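Local coordinates for flagellar hook-associated protein (Burkholderia pseudomallei, PDB 4UT1) that probably serves as a structural component of the bacterial flagellum, at the junction between hook and filament, at residues A[474-479]-A[541-546]; A[492-497]-A[529-534]; A[498-503]-A[510-515]. All coordinates share one frame; numbering follows the deposited sequence.

Contact 1: A[474-479]-A[541-546]; sequences QLPSGT and GVMNGV
Gln474 and Asn544 form an antiparallel hydrogen-bonded pair in which each backbone N-H finds the carbonyl of the other: Gln474 N to Asn544 O at 2.8 Å, Asn544 N to Gln474 O at 3.0 Å. Gln474 O also receives a CA-H...O contact from Met543 CA, at 3.4 Å. The side chain of Gln474 carries the bonding two residues further back, to Val542. It is extended beyond CG (chi2 -176°), which puts NE2 2.8 Å from Val542 O; the bond lies in the carbonyl plane, on a lone pair, and close to the plane of the Gln474 amide. NE2 also bonds to Pro539 O, so two carbonyls fix the rotation of that amide. The amide of Asn544 turns to other partners, with ND2 on Gly472 O and OD1 on Ser533 N and Gln536 NE2.

The apolar contacts involve Leu475, Pro476, Met543 and Val546. Met543 bends at chi3 (-59°), setting its terminal CE against the Pro476 ring, 3.6 Å from CD. Leu475 and Val546 meet at about a right angle, CD2 to CG2 3.8 Å apart. Met543 and Val546 also touch Ile562 of strand 559-564, which belongs to another sheet. The chain turns at Gly545, at positive phi, and Gly545 and Val546 together face Ile531: a G1 beta bulge within the D3 domain.

Contact 2: A[492-497]-A[529-534]; sequences SGFPVG and MTISST
Ile531 CD1 meets the ring of Phe494 at its edge, near the ring plane and 4.0 Å from CD2, while Met529 SD comes in obliquely near CZ, at 4.2 Å. The sulfur is 5.4 Å from the ring centroid and 75° off the normal, an oblique Met-aromatic contact. One face of the ring is covered by CG2 of Val500, with Ile512 CD1 on the same side nearer the margin; Leu482 of strand 480-485 also touches the ring. Two torsions arrange this: a chi2 of 89° sets the plane of the Phe494 ring about perpendicular to the plane of its CA, CB and CG, and Ile531, extended at chi2, carries CD1 outward.

The other end of the contact is polar. Gly497, at positive phi, presents its carbonyl oxygen to Thr534, the residue that follows the strand. The main-chain bond from Thr534 N to Gly497 O is nearly straight, 2.9 Å with 167° at the hydrogen. Thr534 OG1 lies 3.3 Å from Gly497 O, at best a weak bond, and an unsettled one, since the same hydroxyl is hydrogen-bonded with Thr499 OG1, which is also within reach of that proton.

From Phe494 to Gly497 the loop runs in much the same direction as the strand. It is apolar where it covers the inward side of the strand and polar where the strand ends. The chemistry implies a division of labour: the ring and its aliphatic neighbours contribute dispersion and burial with little directional demand, whereas the backbone bond to Gly497 O sets the position of the loop's last residue against the end of the strand.

Contact 3: A[498-503]-A[510-515]; sequences TTVTIA and INITSA
Thr499 OG1 gives a 2.7 Å hydrogen bond to Asn511 OD1, arriving in the plane of the amide carbonyl. The two side chains lie side by side on one face of the sheet and point the same way, as suits an antiparallel non-hydrogen-bonded pair. Next along, Val500 and Ile510 form the hydrogen-bonded pair: Val500 N to Ile510 O and Ile510 N to Val500 O are both 2.8 Å. Ile512 N reaches Thr498 O at the same 2.8 Å.

On the opposite face from Thr499 and Asn511, Val500 CG2 packs on Ile512 CG1 at 3.7 Å. Ile512 folds at chi2 (-67°), so that CD1 also lies near that methyl. Thr498 lies alongside, its OG1 3.7 Å from Ile512 CG1. This is a beta hairpin, strands 498-502 and 508-511, with the second strand outermost in its five-stranded antiparallel sheet. Toward its turn, Ile502 CD1 and Ile510 CD1 meet loosely at 4.5 Å.

A second shell sets these groups. Thr498 holds OG1 in the crowded position between its backbone N and carbonyl carbon (chi1 66°), and from there the hydroxyl bonds to Pro495 O. The hydroxyl of Thr499 has a second hydrogen-bonding partner in Thr534 OG1. Backbone bonds from Thr499 to Ser532 and from Thr501 to Thr530 seat the hairpin on strand 527-533. Beyond the apolar face, Val519 touches both Ile502 and Ile512, and Pro520 touches Ile510.

In the fold
Read from the N terminus, 474-479 follows the short strand 473-474 and leads to strand 480-485 in a second sheet. The chain returns through 492-497 into strand 498-502. Contact 3 closes first, when 510-515 comes back beside 498-503; contact 2 closes next, as 529-534 meets 492-497; contact 1 closes last and encloses both. The three are therefore nested, and none cross. Contact 3 builds the outer hairpin, contact 2 sets the inter-sheet loop against strand 527-533, and contact 1 joins the approaches to strands 480-485 and 546-551. Strand 527-533 links them, bonded to 498-502 on one flank and 546-551 on the other.

Contact 1: A[474-479]-A[541-546]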
ATOM      1  N   GLN A 474       1.657  25.215  18.925  1.00 18.97           N
ATOM      2  CA  GLN A 474       2.434  25.566  20.099  1.00 20.46           C
ATOM      3  C   GLN A 474       1.575  26.411  21.023  1.00 24.95           C
ATOM      4  O   GLN A 474       0.816  27.266  20.563  1.00 25.35           O
ATOM      5  CB  GLN A 474       3.702  26.326  19.715  1.00 22.08           C
ATOM      6  CG  GLN A 474       4.744  25.459  19.058  1.00 24.39           C
ATOM      7  CD  GLN A 474       6.025  26.206  18.773  1.00 30.87           C
ATOM      8  OE1 GLN A 474       7.038  25.595  18.447  1.00 34.23           O
ATOM      9  NE2 GLN A 474       5.989  27.536  18.888  1.00 24.27           N
ATOM     10  N   LEU A 475       1.689  26.168  22.323  1.00 21.03           N
ATOM     11  CA  LEU A 475       1.039  27.028  23.301  1.00 27.02           C
ATOM     12  C   LEU A 475       2.074  27.716  24.182  1.00 25.86           C
ATOM     13  O   LEU A 475       2.864  27.057  24.847  1.00 33.70           O
ATOM     14  CB  LEU A 475       0.065  26.225  24.162  1.00 28.76           C
ATOM     15  CG  LEU A 475      -1.259  25.798  23.527  1.00 26.87           C
ATOM     16  CD1 LEU A 475      -2.013  24.888  24.492  1.00 25.26           C
ATOM     17  CD2 LEU A 475      -2.112  27.011  23.175  1.00 28.57           C
ATOM     18  N   PRO A 476       2.058  29.051  24.207  1.00 28.45           N
ATOM     19  CA  PRO A 476       3.002  29.755  25.076  1.00 33.00           C
ATOM     20  C   PRO A 476       2.728  29.405  26.537  1.00 35.18           C
ATOM     21  O   PRO A 476       1.647  28.902  26.840  1.00 32.59           O
ATOM     22  CB  PRO A 476       2.718  31.228  24.782  1.00 38.08           C
ATOM     23  CG  PRO A 476       1.267  31.249  24.382  1.00 31.79           C
ATOM     24  CD  PRO A 476       1.024  29.946  23.657  1.00 29.08           C
ATOM     25  N   SER A 477       3.682  29.666  27.424  1.00 38.64           N
ATOM     26  CA  SER A 477       3.556  29.248  28.818  1.00 38.68           C
ATOM     27  C   SER A 477       2.449  29.994  29.557  1.00 38.63           C
ATOM     28  O   SER A 477       1.863  29.465  30.499  1.00 43.37           O
ATOM     29  CB  SER A 477       4.892  29.429  29.547  1.00 44.38           C
ATOM     30  OG  SER A 477       5.468  30.694  29.256  1.00 48.58           O
ATOM     31  N   GLY A 478       2.157  31.216  29.130  1.00 39.55           N
ATOM     32  CA  GLY A 478       1.166  32.022  29.821  1.00 37.13           C
ATOM     33  C   GLY A 478      -0.211  32.029  29.180  1.00 35.74           C
ATOM     34  O   GLY A 478      -0.378  31.624  28.024  1.00 31.00           O
ATOM     35  N   THR A 479      -1.196  32.498  29.941  1.00 23.85           N
ATOM     36  CA  THR A 479      -2.551  32.683  29.443  1.00 21.48           C
ATOM     37  C   THR A 479      -2.656  33.885  28.508  1.00 22.16           C
ATOM     38  O   THR A 479      -2.154  34.973  28.809  1.00 23.93           O
ATOM     39  CB  THR A 479      -3.550  32.869  30.617  1.00 25.39           C
ATOM     40  OG1 THR A 479      -3.619  31.654  31.369  1.00 32.06           O
ATOM     41  CG2 THR A 479      -4.948  33.220  30.113  1.00 21.67           C
ATOM     42  N   GLY A 541       8.012  29.275  21.864  1.00 31.88           N
ATOM     43  CA  GLY A 541       7.266  30.214  22.681  1.00 32.39           C
ATOM     44  C   GLY A 541       6.213  31.027  21.951  1.00 30.83           C
ATOM     45  O   GLY A 541       5.455  31.768  22.580  1.00 33.72           O
ATOM     46  N   VAL A 542       6.153  30.900  20.629  1.00 26.31           N
ATOM     47  CA  VAL A 542       5.114  31.590  19.861  1.00 24.62           C
ATOM     48  C   VAL A 542       3.895  30.701  19.639  1.00 21.28           C
ATOM     49  O   VAL A 542       4.027  29.565  19.172  1.00 21.01           O
ATOM     50  CB  VAL A 542       5.624  32.051  18.486  1.00 26.09           C
ATOM     51  CG1 VAL A 542       4.535  32.850  17.770  1.00 20.91           C
ATOM     52  CG2 VAL A 542       6.902  32.860  18.637  1.00 26.85           C
ATOM     53  N   MET A 543       2.714  31.217  19.974  1.00 22.02           N
ATOM     54  CA  MET A 543       1.470  30.482  19.744  1.00 20.50           C
ATOM     55  C   MET A 543       1.325  30.143  18.274  1.00 20.78           C
ATOM     56  O   MET A 543       1.562  30.983  17.405  1.00 16.86           O
ATOM     57  CB  MET A 543       0.250  31.290  20.214  1.00 19.67           C
ATOM     58  CG  MET A 543      -1.087  30.619  19.878  1.00 17.44           C
ATOM     59  SD  MET A 543      -2.543  31.371  20.659  1.00 18.19           S
ATOM     60  CE  MET A 543      -2.116  31.196  22.388  1.00 18.47           C
ATOM     61  N   ASN A 544       0.964  28.896  17.999  1.00 17.13           N
ATOM     62  CA  ASN A 544       0.826  28.421  16.635  1.00 18.32           C
ATOM     63  C   ASN A 544      -0.215  27.312  16.557  1.00 18.49           C
ATOM     64  O   ASN A 544      -0.355  26.524  17.493  1.00 18.18           O
ATOM     65  CB  ASN A 544       2.194  27.941  16.125  1.00 20.12           C
ATOM     66  CG  ASN A 544       2.194  27.612  14.651  1.00 20.80           C
ATOM     67  OD1 ASN A 544       1.918  28.468  13.802  1.00 17.50           O
ATOM     68  ND2 ASN A 544       2.554  26.370  14.330  1.00 15.76           N
ATOM     69  N   GLY A 545      -0.966  27.270  15.458  1.00 15.09           N
ATOM     70  CA  GLY A 545      -1.925  26.206  15.220  1.00 19.00           C
ATOM     71  C   GLY A 545      -3.120  26.149  16.158  1.00 18.02           C
ATOM     72  O   GLY A 545      -3.678  25.077  16.396  1.00 20.20           O
ATOM     73  N   VAL A 546      -3.519  27.305  16.676  1.00 16.58           N
ATOM     74  CA  VAL A 546      -4.660  27.411  17.579  1.00 15.58           C
ATOM     75  C   VAL A 546      -5.853  28.033  16.867  1.00 20.07           C
ATOM     76  O   VAL A 546      -5.723  29.071  16.218  1.00 19.05           O
ATOM     77  CB  VAL A 546      -4.316  28.239  18.817  1.00 15.57           C
ATOM     78  CG1 VAL A 546      -5.568  28.437  19.707  1.00 16.38           C
ATOM     79  CG2 VAL A 546      -3.206  27.554  19.605  1.00 15.95           C
TER

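Contact 2: A[492-497]-A[529-534]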
ATOM      1  N   SER A 492      -8.399  42.664  21.058  1.00 15.71           N
ATOM      2  CA  SER A 492      -6.954  42.771  21.197  1.00 15.10           C
ATOM      3  C   SER A 492      -6.472  41.824  22.289  1.00 17.67           C
ATOM      4  O   SER A 492      -7.274  41.131  22.935  1.00 17.99           O
ATOM      5  CB  SER A 492      -6.528  44.217  21.497  1.00 17.47           C
ATOM      6  OG  SER A 492      -7.022  44.659  22.746  1.00 20.64           O
ATOM      7  N   GLY A 493      -5.160  41.774  22.478  1.00 17.21           N
ATOM      8  CA  GLY A 493      -4.568  40.915  23.483  1.00 15.14           C
ATOM      9  C   GLY A 493      -3.978  39.650  22.891  1.00 16.72           C
ATOM     10  O   GLY A 493      -3.634  38.731  23.630  1.00 16.12           O
ATOM     11  N   PHE A 494      -3.877  39.590  21.565  1.00 13.73           N
ATOM     12  CA  PHE A 494      -3.272  38.430  20.909  1.00 12.43           C
ATOM     13  C   PHE A 494      -1.773  38.427  21.185  1.00 12.70           C
ATOM     14  O   PHE A 494      -1.193  39.470  21.496  1.00 16.34           O
ATOM     15  CB  PHE A 494      -3.553  38.434  19.403  1.00 14.10           C
ATOM     16  CG  PHE A 494      -5.018  38.337  19.051  1.00 16.06           C
ATOM     17  CD1 PHE A 494      -5.796  39.483  18.930  1.00 16.47           C
ATOM     18  CD2 PHE A 494      -5.621  37.096  18.858  1.00 14.31           C
ATOM     19  CE1 PHE A 494      -7.150  39.397  18.610  1.00 14.97           C
ATOM     20  CE2 PHE A 494      -6.966  36.999  18.531  1.00 15.61           C
ATOM     21  CZ  PHE A 494      -7.737  38.155  18.410  1.00 17.75           C
ATOM     22  N   PRO A 495      -1.134  37.248  21.088  1.00 16.65           N
ATOM     23  CA  PRO A 495       0.316  37.159  21.292  1.00 16.62           C
ATOM     24  C   PRO A 495       1.098  37.861  20.178  1.00 15.91           C
ATOM     25  O   PRO A 495       0.730  37.741  19.001  1.00 15.10           O
ATOM     26  CB  PRO A 495       0.588  35.642  21.272  1.00 19.43           C
ATOM     27  CG  PRO A 495      -0.759  34.990  21.459  1.00 20.09           C
ATOM     28  CD  PRO A 495      -1.742  35.932  20.839  1.00 17.54           C
ATOM     29  N   VAL A 496       2.153  38.584  20.541  1.00 19.72           N
ATOM     30  CA  VAL A 496       2.965  39.276  19.534  1.00 20.76           C
ATOM     31  C   VAL A 496       3.623  38.222  18.669  1.00 20.07           C
ATOM     32  O   VAL A 496       3.907  37.113  19.137  1.00 25.17           O
ATOM     33  CB  VAL A 496       4.041  40.187  20.150  1.00 25.44           C
ATOM     34  CG1 VAL A 496       3.406  41.234  21.044  1.00 23.89           C
ATOM     35  CG2 VAL A 496       5.072  39.366  20.913  1.00 29.56           C
ATOM     36  N   GLY A 497       3.821  38.550  17.398  1.00 17.18           N
ATOM     37  CA  GLY A 497       4.471  37.641  16.479  1.00 17.33           C
ATOM     38  C   GLY A 497       3.560  36.559  15.952  1.00 16.73           C
ATOM     39  O   GLY A 497       4.017  35.583  15.365  1.00 16.69           O
ATOM     40  N   MET A 529     -11.490  32.077  14.054  1.00 20.29           N
ATOM     41  CA  MET A 529     -10.125  32.577  13.991  1.00 17.21           C
ATOM     42  C   MET A 529      -9.064  31.502  14.146  1.00 20.72           C
ATOM     43  O   MET A 529      -9.221  30.558  14.921  1.00 18.46           O
ATOM     44  CB  MET A 529      -9.919  33.642  15.061  1.00 19.76           C
ATOM     45  CG  MET A 529     -10.620  34.942  14.752  1.00 21.84           C
ATOM     46  SD  MET A 529     -10.613  36.043  16.167  1.00 21.98           S
ATOM     47  CE  MET A 529     -11.802  35.223  17.233  1.00 22.81           C
ATOM     48  N   THR A 530      -7.977  31.650  13.398  1.00 18.56           N
ATOM     49  CA  THR A 530      -6.813  30.801  13.596  1.00 15.85           C
ATOM     50  C   THR A 530      -5.619  31.666  13.966  1.00 16.45           C
ATOM     51  O   THR A 530      -5.352  32.691  13.331  1.00 17.71           O
ATOM     52  CB  THR A 530      -6.506  29.964  12.353  1.00 22.99           C
ATOM     53  OG1 THR A 530      -7.562  29.018  12.157  1.00 22.90           O
ATOM     54  CG2 THR A 530      -5.197  29.212  12.533  1.00 22.56           C
ATOM     55  N   ILE A 531      -4.919  31.275  15.022  1.00 15.07           N
ATOM     56  CA  ILE A 531      -3.742  32.010  15.456  1.00 13.56           C
ATOM     57  C   ILE A 531      -2.477  31.230  15.085  1.00 15.81           C
ATOM     58  O   ILE A 531      -2.223  30.154  15.613  1.00 16.54           O
ATOM     59  CB  ILE A 531      -3.784  32.282  16.964  1.00 15.10           C
ATOM     60  CG1 ILE A 531      -5.053  33.067  17.311  1.00 13.86           C
ATOM     61  CG2 ILE A 531      -2.543  33.048  17.417  1.00 14.07           C
ATOM     62  CD1 ILE A 531      -5.373  33.100  18.797  1.00 18.21           C
ATOM     63  N   SER A 532      -1.697  31.783  14.161  1.00 14.42           N
ATOM     64  CA  SER A 532      -0.480  31.118  13.687  1.00 17.96           C
ATOM     65  C   SER A 532       0.741  31.990  13.961  1.00 21.35           C
ATOM     66  O   SER A 532       0.645  33.226  14.020  1.00 19.12           O
ATOM     67  CB  SER A 532      -0.562  30.818  12.189  1.00 18.76           C
ATOM     68  OG  SER A 532      -1.851  30.381  11.793  1.00 24.30           O
ATOM     69  N   SER A 533       1.891  31.350  14.125  1.00 16.85           N
ATOM     70  CA  SER A 533       3.142  32.079  14.203  1.00 18.90           C
ATOM     71  C   SER A 533       3.400  32.754  12.863  1.00 21.03           C
ATOM     72  O   SER A 533       3.372  32.104  11.814  1.00 22.25           O
ATOM     73  CB  SER A 533       4.299  31.145  14.564  1.00 22.16           C
ATOM     74  OG  SER A 533       5.516  31.861  14.602  1.00 21.15           O
ATOM     75  N   THR A 534       3.632  34.061  12.896  1.00 17.40           N
ATOM     76  CA  THR A 534       3.906  34.800  11.677  1.00 17.76           C
ATOM     77  C   THR A 534       5.156  34.247  10.979  1.00 21.11           C
ATOM     78  O   THR A 534       5.146  34.003   9.780  1.00 22.53           O
ATOM     79  CB  THR A 534       4.068  36.291  11.973  1.00 15.98           C
ATOM     80  OG1 THR A 534       2.847  36.781  12.562  1.00 17.49           O
ATOM     81  CG2 THR A 534       4.379  37.063  10.697  1.00 15.94           C
TER

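Contact 3: A[498-503]-A[510-515]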
ATOM      1  N   THR A 498       2.256  36.711  16.162  1.00 14.33           N
ATOM      2  CA  THR A 498       1.327  35.788  15.552  1.00 17.37           C
ATOM      3  C   THR A 498       0.572  36.481  14.444  1.00 15.00           C
ATOM      4  O   THR A 498       0.526  37.718  14.363  1.00 15.66           O
ATOM      5  CB  THR A 498       0.323  35.203  16.569  1.00 13.02           C
ATOM      6  OG1 THR A 498      -0.540  36.237  17.058  1.00 15.67           O
ATOM      7  CG2 THR A 498       1.055  34.577  17.752  1.00 21.20           C
ATOM      8  N   THR A 499      -0.017  35.668  13.585  1.00 16.76           N
ATOM      9  CA  THR A 499      -0.900  36.158  12.543  1.00 17.64           C
ATOM     10  C   THR A 499      -2.278  35.571  12.787  1.00 15.64           C
ATOM     11  O   THR A 499      -2.419  34.359  12.957  1.00 15.74           O
ATOM     12  CB  THR A 499      -0.384  35.782  11.143  1.00 17.06           C
ATOM     13  OG1 THR A 499       0.803  36.531  10.862  1.00 16.02           O
ATOM     14  CG2 THR A 499      -1.432  36.085  10.082  1.00 19.44           C
ATOM     15  N   VAL A 500      -3.290  36.430  12.849  1.00 15.25           N
ATOM     16  CA  VAL A 500      -4.655  35.981  13.056  1.00 15.07           C
ATOM     17  C   VAL A 500      -5.393  35.930  11.714  1.00 18.75           C
ATOM     18  O   VAL A 500      -5.447  36.919  10.971  1.00 19.13           O
ATOM     19  CB  VAL A 500      -5.422  36.899  14.058  1.00 12.85           C
ATOM     20  CG1 VAL A 500      -6.849  36.446  14.215  1.00 13.96           C
ATOM     21  CG2 VAL A 500      -4.722  36.920  15.415  1.00 11.88           C
ATOM     22  N   THR A 501      -5.933  34.764  11.385  1.00 15.83           N
ATOM     23  CA  THR A 501      -6.684  34.622  10.145  1.00 15.66           C
ATOM     24  C   THR A 501      -8.144  34.398  10.450  1.00 19.39           C
ATOM     25  O   THR A 501      -8.500  33.448  11.143  1.00 19.61           O
ATOM     26  CB  THR A 501      -6.165  33.458   9.284  1.00 20.30           C
ATOM     27  OG1 THR A 501      -4.818  33.726   8.903  1.00 21.21           O
ATOM     28  CG2 THR A 501      -7.004  33.308   8.024  1.00 19.09           C
ATOM     29  N   ILE A 502      -8.990  35.280   9.938  1.00 20.29           N
ATOM     30  CA  ILE A 502     -10.425  35.138  10.112  1.00 20.53           C
ATOM     31  C   ILE A 502     -11.016  34.479   8.882  1.00 25.26           C
ATOM     32  O   ILE A 502     -10.827  34.956   7.760  1.00 24.92           O
ATOM     33  CB  ILE A 502     -11.118  36.497  10.359  1.00 22.55           C
ATOM     34  CG1 ILE A 502     -10.510  37.196  11.577  1.00 21.21           C
ATOM     35  CG2 ILE A 502     -12.615  36.300  10.546  1.00 21.95           C
ATOM     36  CD1 ILE A 502      -9.172  37.873  11.302  1.00 26.95           C
ATOM     37  N   ALA A 503     -11.720  33.372   9.094  1.00 26.62           N
ATOM     38  CA  ALA A 503     -12.325  32.640   7.995  1.00 25.22           C
ATOM     39  C   ALA A 503     -13.373  33.496   7.303  1.00 24.20           C
ATOM     40  O   ALA A 503     -14.025  34.336   7.923  1.00 28.35           O
ATOM     41  CB  ALA A 503     -12.943  31.332   8.492  1.00 26.66           C
ATOM     42  N   ILE A 510      -4.292  39.128   9.732  1.00 18.61           N
ATOM     43  CA  ILE A 510      -3.776  40.292  10.423  1.00 16.89           C
ATOM     44  C   ILE A 510      -2.533  39.914  11.205  1.00 18.85           C
ATOM     45  O   ILE A 510      -2.547  38.963  12.001  1.00 17.75           O
ATOM     46  CB  ILE A 510      -4.835  40.889  11.377  1.00 18.82           C
ATOM     47  CG1 ILE A 510      -5.987  41.479  10.559  1.00 18.24           C
ATOM     48  CG2 ILE A 510      -4.214  41.933  12.308  1.00 18.64           C
ATOM     49  CD1 ILE A 510      -7.173  41.893  11.388  1.00 21.52           C
ATOM     50  N   ASN A 511      -1.453  40.645  10.963  1.00 15.77           N
ATOM     51  CA  ASN A 511      -0.227  40.448  11.725  1.00 17.70           C
ATOM     52  C   ASN A 511      -0.288  41.188  13.061  1.00 18.97           C
ATOM     53  O   ASN A 511      -0.445  42.403  13.106  1.00 17.85           O
ATOM     54  CB  ASN A 511       0.996  40.903  10.914  1.00 19.95           C
ATOM     55  CG  ASN A 511       1.202  40.091   9.633  1.00 21.24           C
ATOM     56  OD1 ASN A 511       0.968  38.880   9.596  1.00 17.58           O
ATOM     57  ND2 ASN A 511       1.657  40.762   8.576  1.00 22.02           N
ATOM     58  N   ILE A 512      -0.162  40.445  14.151  1.00 15.85           N
ATOM     59  CA  ILE A 512      -0.198  41.008  15.497  1.00 17.25           C
ATOM     60  C   ILE A 512       1.192  41.488  15.903  1.00 18.37           C
ATOM     61  O   ILE A 512       2.123  40.688  15.953  1.00 16.15           O
ATOM     62  CB  ILE A 512      -0.700  39.954  16.514  1.00 13.92           C
ATOM     63  CG1 ILE A 512      -2.066  39.408  16.081  1.00 15.10           C
ATOM     64  CG2 ILE A 512      -0.719  40.526  17.922  1.00 13.53           C
ATOM     65  CD1 ILE A 512      -3.191  40.435  16.126  1.00 14.23           C
ATOM     66  N   THR A 513       1.365  42.782  16.165  1.00 16.53           N
ATOM     67  CA  THR A 513       2.705  43.242  16.497  1.00 19.91           C
ATOM     68  C   THR A 513       2.790  43.772  17.924  1.00 21.02           C
ATOM     69  O   THR A 513       3.880  44.080  18.407  1.00 24.20           O
ATOM     70  CB  THR A 513       3.218  44.313  15.491  1.00 20.81           C
ATOM     71  OG1 THR A 513       2.219  45.320  15.294  1.00 21.48           O
ATOM     72  CG2 THR A 513       3.558  43.658  14.152  1.00 24.71           C
ATOM     73  N   SER A 514       1.654  43.859  18.611  1.00 19.56           N
ATOM     74  CA  SER A 514       1.683  44.128  20.044  1.00 19.15           C
ATOM     75  C   SER A 514       0.389  43.689  20.711  1.00 19.23           C
ATOM     76  O   SER A 514      -0.550  43.262  20.040  1.00 17.31           O
ATOM     77  CB  SER A 514       1.935  45.607  20.322  1.00 23.41           C
ATOM     78  OG  SER A 514       0.723  46.298  20.517  1.00 19.29           O
ATOM     79  N   ALA A 515       0.341  43.810  22.034  1.00 19.70           N
ATOM     80  CA  ALA A 515      -0.818  43.351  22.781  1.00 20.11           C
ATOM     81  C   ALA A 515      -2.051  44.169  22.429  1.00 19.80           C
ATOM     82  O   ALA A 515      -3.172  43.762  22.727  1.00 19.16           O
ATOM     83  CB  ALA A 515      -0.547  43.412  24.280  1.00 24.17           C
TER